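Salicylaldehyde dehydrogenase NahF (Pseudomonas putida, PDB 4JZ6) probably catalyses the NAD+-dependent oxidation of salicylaldehyde to salicylate, a step of naphthalene degradation. Local coordinates at residues V163-T168 / Q297-M302; G269-L274 / S303-V308; E67-T72 / G183-F188. All blocks are in the same frame, centred on the assembly; numbering follows the deposited sequence.

Interaction 1 of 3, residues V163-T168 / Q297-M302; sequences VPWNGT and QGQICM. With NK (salicylaldehyde), chain B.
At the salicylaldehyde pocket, the loop that follows strand 159-162 meets the loop carrying C301, and N166 reaches across to Q299. With CG held between the backbone N and the carbonyl carbon (chi1 55°), the N166 amide points at the other loop, and ND2 donates to the carbonyl O of Q299 at 3.1 Å with an N-H...O angle of 152°. The acceptor lies almost in the plane of the amide, which fixes the flip of the group; its other end is used by a weak bond from the G167 N to N166 OD1. ND2 is thereby set beside the aldehyde, 3.7 Å from CAD of the ligand and 3.9 Å from C301 SG. The aldehyde oxygen OAH receives two weak bonds, from C301 N at 2.6 Å and from M302 N at 3.4 Å, while the ligand's OAF rests 3.1 Å from G167 CA. Farther from the ligand, the rim atom CH2 of W165 comes 3.5 Å from Q299 OE1, ring and amide planes being 64° apart; OE1 also takes a weak bond from V345 N. An aldehyde oxygen at the cysteine backbone N, with an asparagine amide close by, is consistent with the oxyanion hole of aldehyde dehydrogenases.

Interaction 2 of 3, residues G269-L274 / S303-V308; sequences GGKSPL and STERLV
K271 and E305 meet just ahead of two parallel strands, their side chains crossing at about a right angle. The K271 chain leaves with CG opposite the backbone N (chi1 -172°) and then bends at chi2 (72°), which lays CD 3.6 Å from E305 CB and carries NZ to E305 OE1, a 3.2 Å salt bridge that enters nearly on the line of the C-O bond. NZ also donates to the carbonyls of I392 and E395, and OE1 accepts from T397 N, so both charged ends of this buried pair have further partners. R306 runs out extended from CG to NE and crosses K271, its CD 3.7 Å from K271 CG; its guanidinium is held by Y393 O, I416 O and a salt bridge to D419, while a water links NH1 to K271 O. On the other face of the sheet, L307 CD1 packs 3.6 Å from L274 CB, and A289 of helix 282-294 covers both leucines. The backbones join through E305 N to S272 O (2.8 Å) and L274 N to R306 O (2.8 Å). Strand 273-276, helix 282-294 and strand 306-310 make a beta-alpha-beta unit, as expected of the alpha/beta catalytic domain of aldehyde dehydrogenases.

Interaction 3 of 3, residues E67-T72 / G183-F188; sequences EEAFKT and GNTVVF
F70 of helix 56-73 sets the edge of its ring against the turn G183-T185, which leads from helix 170-181 into strand 186-189. Its CB starts beside T185 CG2, at 3.9 Å. Because CG points away from the backbone N (chi1 -179°), the ring then runs past the turn edge-on: CD2 passes 3.6 Å from the carbonyl O of G183, and CE2, farther along the same edge, closes to 3.3 Å. That oxygen lies near the ring plane, where the slightly positive C-H rim would favour it. CE2 also approaches N184 CA, at 4.3 Å, and P155 touches the ring from a neighbouring loop. G183, with positive phi, closes helix 170-181 in a Schellman motif, and the strand that follows belongs to the largely parallel sheet of the Rossmann-like coenzyme-binding domain; the helix bearing F70 packs at the start of that strand. The methyl of T185 completes the contact: CG2 sits 3.6 Å from F70 N and 4.3 Å from A69 CB, while T185 OG1 is hydrogen-bonded to A66 O one turn earlier in the helix. N184 turns its CB away from the helix, and its amide is engaged elsewhere, OD1 by V156 N and G157 N, ND2 by F483 O and P179 O.

From the N terminus, helix 56-73 opens interaction 3, which closes at 183-188 and ties that helix to the coenzyme-binding sheet. Before it closes, the loop 163-168 has opened interaction 1, so the two cross; V163 CG2 packs 3.5 Å from F188 CE1. Segment 269-274 then begins interaction 2 before interaction 1 closes at 297-302, giving a second crossing. Interaction 1 joins the loop after strand 159-162 of one sheet to the loop before strand 306-310 of another, at the pocket. Segment 303-308 follows directly on M302 and closes interaction 2, pairing neighbouring parallel strands across helix 282-294 in sequence. Interactions 2 and 3 are in series, their centres about 38 Å apart on opposite sides of the chain's centre.

Interaction 1 of 3, residues V163-T168 / Q297-M302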
loop_
_atom_site.group_PDB
_atom_site.type_symbol
_atom_site.label_atom_id
_atom_site.label_comp_id
_atom_site.label_asym_id
_atom_site.label_seq_id
_atom_site.Cartn_x
_atom_site.Cartn_y
_atom_site.Cartn_z
ATOM N N VAL A 163 -17.564 -0.305 -4.982
ATOM C CA VAL A 163 -18.356 -0.310 -3.754
ATOM C C VAL A 163 -19.441 -1.378 -3.777
ATOM O O VAL A 163 -20.185 -1.474 -4.753
ATOM C CB VAL A 163 -19.028 1.056 -3.548
ATOM C CG1 VAL A 163 -19.846 1.068 -2.268
ATOM C CG2 VAL A 163 -17.981 2.147 -3.524
ATOM N N PRO A 164 -19.535 -2.183 -2.698
ATOM C CA PRO A 164 -20.522 -3.263 -2.604
ATOM C C PRO A 164 -21.889 -2.751 -2.148
ATOM O O PRO A 164 -22.133 -1.544 -2.189
ATOM C CB PRO A 164 -19.924 -4.170 -1.534
ATOM C CG PRO A 164 -19.245 -3.219 -0.621
ATOM C CD PRO A 164 -18.666 -2.144 -1.506
ATOM N N TRP A 165 -22.748 -3.660 -1.692
ATOM C CA TRP A 165 -24.165 -3.370 -1.478
ATOM C C TRP A 165 -24.596 -3.341 -0.003
ATOM O O TRP A 165 -25.700 -2.894 0.306
ATOM C CB TRP A 165 -24.986 -4.433 -2.202
ATOM C CG TRP A 165 -24.493 -5.792 -1.845
ATOM C CD1 TRP A 165 -23.549 -6.523 -2.508
ATOM C CD2 TRP A 165 -24.871 -6.564 -0.701
ATOM N NE1 TRP A 165 -23.329 -7.713 -1.856
ATOM C CE2 TRP A 165 -24.127 -7.763 -0.743
ATOM C CE3 TRP A 165 -25.774 -6.369 0.348
ATOM C CZ2 TRP A 165 -24.261 -8.756 0.226
ATOM C CZ3 TRP A 165 -25.902 -7.355 1.312
ATOM C CH2 TRP A 165 -25.153 -8.533 1.243
ATOM N N ASN A 166 -23.748 -3.826 0.902
ATOM C CA ASN A 166 -24.167 -4.033 2.293
ATOM C C ASN A 166 -24.184 -2.776 3.164
ATOM O O ASN A 166 -25.225 -2.406 3.712
ATOM C CB ASN A 166 -23.356 -5.153 2.949
ATOM C CG ASN A 166 -21.869 -4.913 2.867
ATOM O OD1 ASN A 166 -21.399 -4.194 1.986
ATOM N ND2 ASN A 166 -21.114 -5.514 3.786
ATOM N N GLY A 167 -23.035 -2.126 3.303
ATOM C CA GLY A 167 -22.991 -0.796 3.884
ATOM C C GLY A 167 -23.356 0.158 2.764
ATOM O O GLY A 167 -22.574 1.026 2.377
ATOM N N THR A 168 -24.574 -0.022 2.262
ATOM C CA THR A 168 -25.015 0.495 0.972
ATOM C C THR A 168 -24.665 1.952 0.712
ATOM O O THR A 168 -24.226 2.307 -0.383
ATOM C CB THR A 168 -26.527 0.327 0.822
ATOM O OG1 THR A 168 -26.923 -0.929 1.388
ATOM C CG2 THR A 168 -26.900 0.351 -0.625
ATOM N N GLN A 297 -28.813 -8.708 9.381
ATOM C CA GLN A 297 -28.759 -10.129 9.056
ATOM C C GLN A 297 -27.340 -10.664 8.929
ATOM O O GLN A 297 -27.090 -11.530 8.096
ATOM C CB GLN A 297 -29.486 -10.400 7.738
ATOM C CG GLN A 297 -30.884 -9.859 7.686
ATOM C CD GLN A 297 -30.993 -8.523 6.975
ATOM O OE1 GLN A 297 -31.454 -7.544 7.556
ATOM N NE2 GLN A 297 -30.586 -8.480 5.711
ATOM N N GLY A 298 -26.413 -10.144 9.728
ATOM C CA GLY A 298 -25.032 -10.587 9.659
ATOM C C GLY A 298 -24.404 -10.410 8.284
ATOM O O GLY A 298 -23.483 -11.136 7.901
ATOM N N GLN A 299 -24.912 -9.441 7.531
ATOM C CA GLN A 299 -24.376 -9.154 6.212
ATOM C C GLN A 299 -23.397 -7.985 6.260
ATOM O O GLN A 299 -23.260 -7.229 5.298
ATOM C CB GLN A 299 -25.505 -8.879 5.224
ATOM C CG GLN A 299 -26.304 -10.106 4.878
ATOM C CD GLN A 299 -27.344 -9.837 3.807
ATOM O OE1 GLN A 299 -27.473 -10.596 2.842
ATOM N NE2 GLN A 299 -28.097 -8.755 3.975
ATOM N N ILE A 300 -22.718 -7.837 7.390
ATOM C CA ILE A 300 -21.694 -6.814 7.530
ATOM C C ILE A 300 -20.357 -7.534 7.536
ATOM O O ILE A 300 -20.250 -8.605 8.126
ATOM C CB ILE A 300 -21.878 -6.023 8.841
ATOM C CG1 ILE A 300 -23.360 -5.692 9.048
ATOM C CG2 ILE A 300 -21.030 -4.763 8.835
ATOM C CD1 ILE A 300 -23.656 -4.931 10.320
ATOM N N CYS A 301 -19.343 -6.973 6.876
ATOM C CA CYS A 301 -18.044 -7.654 6.802
ATOM C C CYS A 301 -17.445 -7.811 8.198
ATOM O O CYS A 301 -16.649 -8.719 8.436
ATOM C CB CYS A 301 -17.061 -6.936 5.865
ATOM S SG CYS A 301 -17.514 -6.936 4.106
ATOM N N MET A 302 -17.852 -6.934 9.116
ATOM C CA MET A 302 -17.404 -7.017 10.504
ATOM C C MET A 302 -18.439 -7.629 11.452
ATOM O O MET A 302 -18.278 -7.542 12.674
ATOM C CB MET A 302 -16.972 -5.643 11.026
ATOM C CG MET A 302 -17.999 -4.527 10.849
ATOM S SD MET A 302 -17.520 -3.010 11.714
ATOM C CE MET A 302 -18.649 -1.825 10.971
HETATM O OAH NK B . -18.456 -4.499 6.856
HETATM C CAD NK B . -18.958 -3.682 6.110
HETATM C CAA NK B . -19.089 -2.311 6.648
HETATM C CAC NK B . -18.009 -1.649 7.229
HETATM C CAG NK B . -18.187 -0.361 7.724
HETATM C CAI NK B . -19.424 0.253 7.655
HETATM C CAE NK B . -20.498 -0.406 7.085
HETATM C CAB NK B . -20.332 -1.695 6.580
HETATM O OAF NK B . -21.367 -2.392 6.004
#

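Interaction 2 of 3, residues G269-L274 / S303-V308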
loop_
_atom_site.group_PDB
_atom_site.type_symbol
_atom_site.label_atom_id
_atom_site.label_comp_id
_atom_site.label_asym_id
_atom_site.label_seq_id
_atom_site.Cartn_x
_atom_site.Cartn_y
_atom_site.Cartn_z
ATOM N N GLY A 269 -12.806 -9.380 3.329
ATOM C CA GLY A 269 -13.618 -10.179 4.227
ATOM C C GLY A 269 -13.179 -10.177 5.680
ATOM O O GLY A 269 -12.071 -9.734 6.017
ATOM N N GLY A 270 -14.062 -10.682 6.541
ATOM C CA GLY A 270 -13.774 -10.805 7.956
ATOM C C GLY A 270 -14.386 -12.052 8.561
ATOM O O GLY A 270 -15.279 -12.668 7.979
ATOM N N LYS A 271 -13.881 -12.435 9.727
ATOM C CA LYS A 271 -14.463 -13.498 10.533
ATOM C C LYS A 271 -14.383 -12.973 11.960
ATOM O O LYS A 271 -13.824 -13.610 12.853
ATOM C CB LYS A 271 -13.667 -14.793 10.370
ATOM C CG LYS A 271 -14.295 -16.021 11.013
ATOM C CD LYS A 271 -15.508 -16.502 10.252
ATOM C CE LYS A 271 -16.266 -17.563 11.029
ATOM N NZ LYS A 271 -17.387 -18.109 10.231
ATOM N N SER A 272 -14.936 -11.780 12.149
ATOM C CA SER A 272 -14.757 -11.009 13.373
ATOM C C SER A 272 -15.282 -11.696 14.632
ATOM O O SER A 272 -16.470 -12.014 14.727
ATOM C CB SER A 272 -15.396 -9.636 13.199
ATOM O OG SER A 272 -14.696 -8.904 12.209
ATOM N N PRO A 273 -14.386 -11.922 15.607
ATOM C CA PRO A 273 -14.718 -12.682 16.815
ATOM C C PRO A 273 -15.078 -11.796 18.003
ATOM O O PRO A 273 -14.566 -10.681 18.135
ATOM C CB PRO A 273 -13.406 -13.408 17.115
ATOM C CG PRO A 273 -12.350 -12.418 16.677
ATOM C CD PRO A 273 -12.947 -11.605 15.541
ATOM N N LEU A 274 -15.960 -12.296 18.861
ATOM C CA LEU A 274 -16.149 -11.702 20.173
ATOM C C LEU A 274 -15.519 -12.636 21.200
ATOM O O LEU A 274 -15.970 -13.773 21.385
ATOM C CB LEU A 274 -17.632 -11.485 20.474
ATOM C CG LEU A 274 -17.958 -10.528 21.626
ATOM C CD1 LEU A 274 -17.588 -9.108 21.237
ATOM C CD2 LEU A 274 -19.415 -10.603 22.034
ATOM N N SER A 303 -19.494 -8.233 10.899
ATOM C CA SER A 303 -20.490 -8.926 11.717
ATOM C C SER A 303 -19.781 -9.945 12.574
ATOM O O SER A 303 -18.812 -10.560 12.133
ATOM C CB SER A 303 -21.525 -9.653 10.856
ATOM O OG SER A 303 -22.472 -8.758 10.308
ATOM N N THR A 304 -20.251 -10.113 13.803
ATOM C CA THR A 304 -19.658 -11.073 14.716
ATOM C C THR A 304 -19.871 -12.484 14.180
ATOM O O THR A 304 -20.980 -13.015 14.242
ATOM C CB THR A 304 -20.294 -10.958 16.097
ATOM O OG1 THR A 304 -20.339 -9.580 16.485
ATOM C CG2 THR A 304 -19.497 -11.750 17.107
ATOM N N GLU A 305 -18.814 -13.086 13.638
ATOM C CA GLU A 305 -18.927 -14.416 13.042
ATOM C C GLU A 305 -18.445 -15.519 13.979
ATOM O O GLU A 305 -18.733 -16.692 13.766
ATOM C CB GLU A 305 -18.171 -14.482 11.714
ATOM C CG GLU A 305 -18.668 -13.492 10.673
ATOM C CD GLU A 305 -18.953 -14.141 9.332
ATOM O OE1 GLU A 305 -18.714 -15.361 9.200
ATOM O OE2 GLU A 305 -19.424 -13.436 8.413
ATOM N N ARG A 306 -17.706 -15.136 15.013
ATOM C CA ARG A 306 -17.251 -16.083 16.023
ATOM C C ARG A 306 -17.554 -15.558 17.415
ATOM O O ARG A 306 -17.455 -14.356 17.675
ATOM C CB ARG A 306 -15.742 -16.302 15.924
ATOM C CG ARG A 306 -15.272 -17.211 14.811
ATOM C CD ARG A 306 -13.808 -16.939 14.544
ATOM N NE ARG A 306 -13.111 -18.076 13.957
ATOM C CZ ARG A 306 -11.794 -18.255 14.032
ATOM N NH1 ARG A 306 -11.036 -17.371 14.673
ATOM N NH2 ARG A 306 -11.233 -19.319 13.474
ATOM N N LEU A 307 -17.913 -16.472 18.308
ATOM C CA LEU A 307 -17.971 -16.177 19.725
ATOM C C LEU A 307 -16.987 -17.116 20.414
ATOM O O LEU A 307 -17.331 -18.270 20.699
ATOM C CB LEU A 307 -19.381 -16.421 20.273
ATOM C CG LEU A 307 -20.555 -15.486 19.942
ATOM C CD1 LEU A 307 -20.215 -14.050 20.302
ATOM C CD2 LEU A 307 -20.990 -15.584 18.485
ATOM N N VAL A 308 -15.759 -16.657 20.660
ATOM C CA VAL A 308 -14.810 -17.498 21.400
ATOM C C VAL A 308 -14.981 -17.300 22.912
ATOM O O VAL A 308 -14.693 -16.238 23.465
ATOM C CB VAL A 308 -13.322 -17.391 20.892
ATOM C CG1 VAL A 308 -13.279 -17.388 19.376
ATOM C CG2 VAL A 308 -12.631 -16.171 21.412
HETATM O O HOH W 1 -11.681 -14.575 14.421
HETATM O O HOH W 2 -19.616 -18.134 11.390
HETATM O O HOH W 3 -16.723 -10.697 10.488
#

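Interaction 3 of 3, residues E67-T72 / G183-F188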
loop_
_atom_site.group_PDB
_atom_site.type_symbol
_atom_site.label_atom_id
_atom_site.label_comp_id
_atom_site.label_asym_id
_atom_site.label_seq_id
_atom_site.Cartn_x
_atom_site.Cartn_y
_atom_site.Cartn_z
ATOM N N GLU A 67 -10.412 12.176 -15.685
ATOM C CA GLU A 67 -9.083 12.705 -15.986
ATOM C C GLU A 67 -9.167 14.178 -16.369
ATOM O O GLU A 67 -8.427 15.011 -15.842
ATOM C CB GLU A 67 -8.422 11.893 -17.107
ATOM C CG GLU A 67 -7.080 12.433 -17.588
ATOM C CD GLU A 67 -5.893 11.894 -16.807
ATOM O OE1 GLU A 67 -4.789 11.823 -17.386
ATOM O OE2 GLU A 67 -6.053 11.541 -15.620
ATOM N N GLU A 68 -10.088 14.487 -17.276
ATOM C CA GLU A 68 -10.266 15.845 -17.772
ATOM C C GLU A 68 -10.633 16.820 -16.658
ATOM O O GLU A 68 -10.088 17.917 -16.578
ATOM C CB GLU A 68 -11.334 15.866 -18.870
ATOM C CG GLU A 68 -11.646 17.252 -19.417
ATOM C CD GLU A 68 -10.483 17.876 -20.182
ATOM O OE1 GLU A 68 -9.562 17.137 -20.603
ATOM O OE2 GLU A 68 -10.502 19.117 -20.363
ATOM N N ALA A 69 -11.556 16.410 -15.796
ATOM C CA ALA A 69 -12.001 17.261 -14.704
ATOM C C ALA A 69 -10.885 17.480 -13.694
ATOM O O ALA A 69 -10.790 18.547 -13.085
ATOM C CB ALA A 69 -13.217 16.663 -14.023
ATOM N N PHE A 70 -10.044 16.462 -13.522
ATOM C CA PHE A 70 -8.929 16.540 -12.591
ATOM C C PHE A 70 -8.051 17.757 -12.864
ATOM O O PHE A 70 -7.471 18.321 -11.936
ATOM C CB PHE A 70 -8.092 15.257 -12.630
ATOM C CG PHE A 70 -6.926 15.268 -11.676
ATOM C CD1 PHE A 70 -5.621 15.354 -12.150
ATOM C CD2 PHE A 70 -7.136 15.213 -10.304
ATOM C CE1 PHE A 70 -4.550 15.375 -11.275
ATOM C CE2 PHE A 70 -6.072 15.238 -9.423
ATOM C CZ PHE A 70 -4.773 15.315 -9.909
ATOM N N LYS A 71 -7.980 18.167 -14.133
ATOM C CA LYS A 71 -7.130 19.284 -14.565
ATOM C C LYS A 71 -7.396 20.589 -13.811
ATOM O O LYS A 71 -6.476 21.379 -13.571
ATOM C CB LYS A 71 -7.292 19.541 -16.065
ATOM C CG LYS A 71 -6.745 18.458 -16.971
ATOM C CD LYS A 71 -6.920 18.865 -18.431
ATOM C CE LYS A 71 -6.541 17.746 -19.394
ATOM N NZ LYS A 71 -6.771 18.143 -20.816
ATOM N N THR A 72 -8.656 20.817 -13.455
ATOM C CA THR A 72 -9.030 22.002 -12.693
ATOM C C THR A 72 -9.327 21.645 -11.242
ATOM O O THR A 72 -9.054 22.433 -10.331
ATOM C CB THR A 72 -10.267 22.701 -13.294
ATOM O OG1 THR A 72 -11.243 21.714 -13.637
ATOM C CG2 THR A 72 -9.893 23.470 -14.537
ATOM N N GLY A 183 -8.556 16.120 -3.414
ATOM C CA GLY A 183 -8.400 16.805 -4.684
ATOM C C GLY A 183 -8.463 15.871 -5.871
ATOM O O GLY A 183 -8.105 16.248 -6.987
ATOM N N ASN A 184 -8.914 14.644 -5.636
ATOM C CA ASN A 184 -9.021 13.671 -6.718
ATOM C C ASN A 184 -10.417 13.634 -7.313
ATOM O O ASN A 184 -11.372 14.130 -6.708
ATOM C CB ASN A 184 -8.622 12.287 -6.227
ATOM C CG ASN A 184 -7.270 12.288 -5.561
ATOM O OD1 ASN A 184 -6.244 12.331 -6.232
ATOM N ND2 ASN A 184 -7.259 12.256 -4.235
ATOM N N THR A 185 -10.520 13.062 -8.508
ATOM C CA THR A 185 -11.811 12.784 -9.124
ATOM C C THR A 185 -11.974 11.273 -9.122
ATOM O O THR A 185 -10.986 10.544 -9.005
ATOM C CB THR A 185 -11.896 13.331 -10.556
ATOM O OG1 THR A 185 -11.081 12.536 -11.424
ATOM C CG2 THR A 185 -11.423 14.771 -10.597
ATOM N N VAL A 186 -13.207 10.791 -9.227
ATOM C CA VAL A 186 -13.429 9.360 -9.062
ATOM C C VAL A 186 -14.412 8.723 -10.047
ATOM O O VAL A 186 -15.453 9.290 -10.374
ATOM C CB VAL A 186 -13.797 9.019 -7.586
ATOM C CG1 VAL A 186 -14.332 10.247 -6.884
ATOM C CG2 VAL A 186 -14.793 7.864 -7.501
ATOM N N VAL A 187 -14.036 7.547 -10.539
ATOM C CA VAL A 187 -14.962 6.668 -11.231
ATOM C C VAL A 187 -15.545 5.708 -10.193
ATOM O O VAL A 187 -14.845 4.836 -9.669
ATOM C CB VAL A 187 -14.266 5.887 -12.358
ATOM C CG1 VAL A 187 -15.241 4.927 -13.020
ATOM C CG2 VAL A 187 -13.685 6.846 -13.383
ATOM N N PHE A 188 -16.825 5.907 -9.891
ATOM C CA PHE A 188 -17.544 5.159 -8.867
ATOM C C PHE A 188 -18.277 3.985 -9.504
ATOM O O PHE A 188 -19.231 4.174 -10.257
ATOM C CB PHE A 188 -18.524 6.114 -8.168
ATOM C CG PHE A 188 -19.529 5.441 -7.253
ATOM C CD1 PHE A 188 -19.241 4.248 -6.603
ATOM C CD2 PHE A 188 -20.774 6.030 -7.040
ATOM C CE1 PHE A 188 -20.179 3.655 -5.773
ATOM C CE2 PHE A 188 -21.709 5.447 -6.206
ATOM C CZ PHE A 188 -21.414 4.259 -5.572
#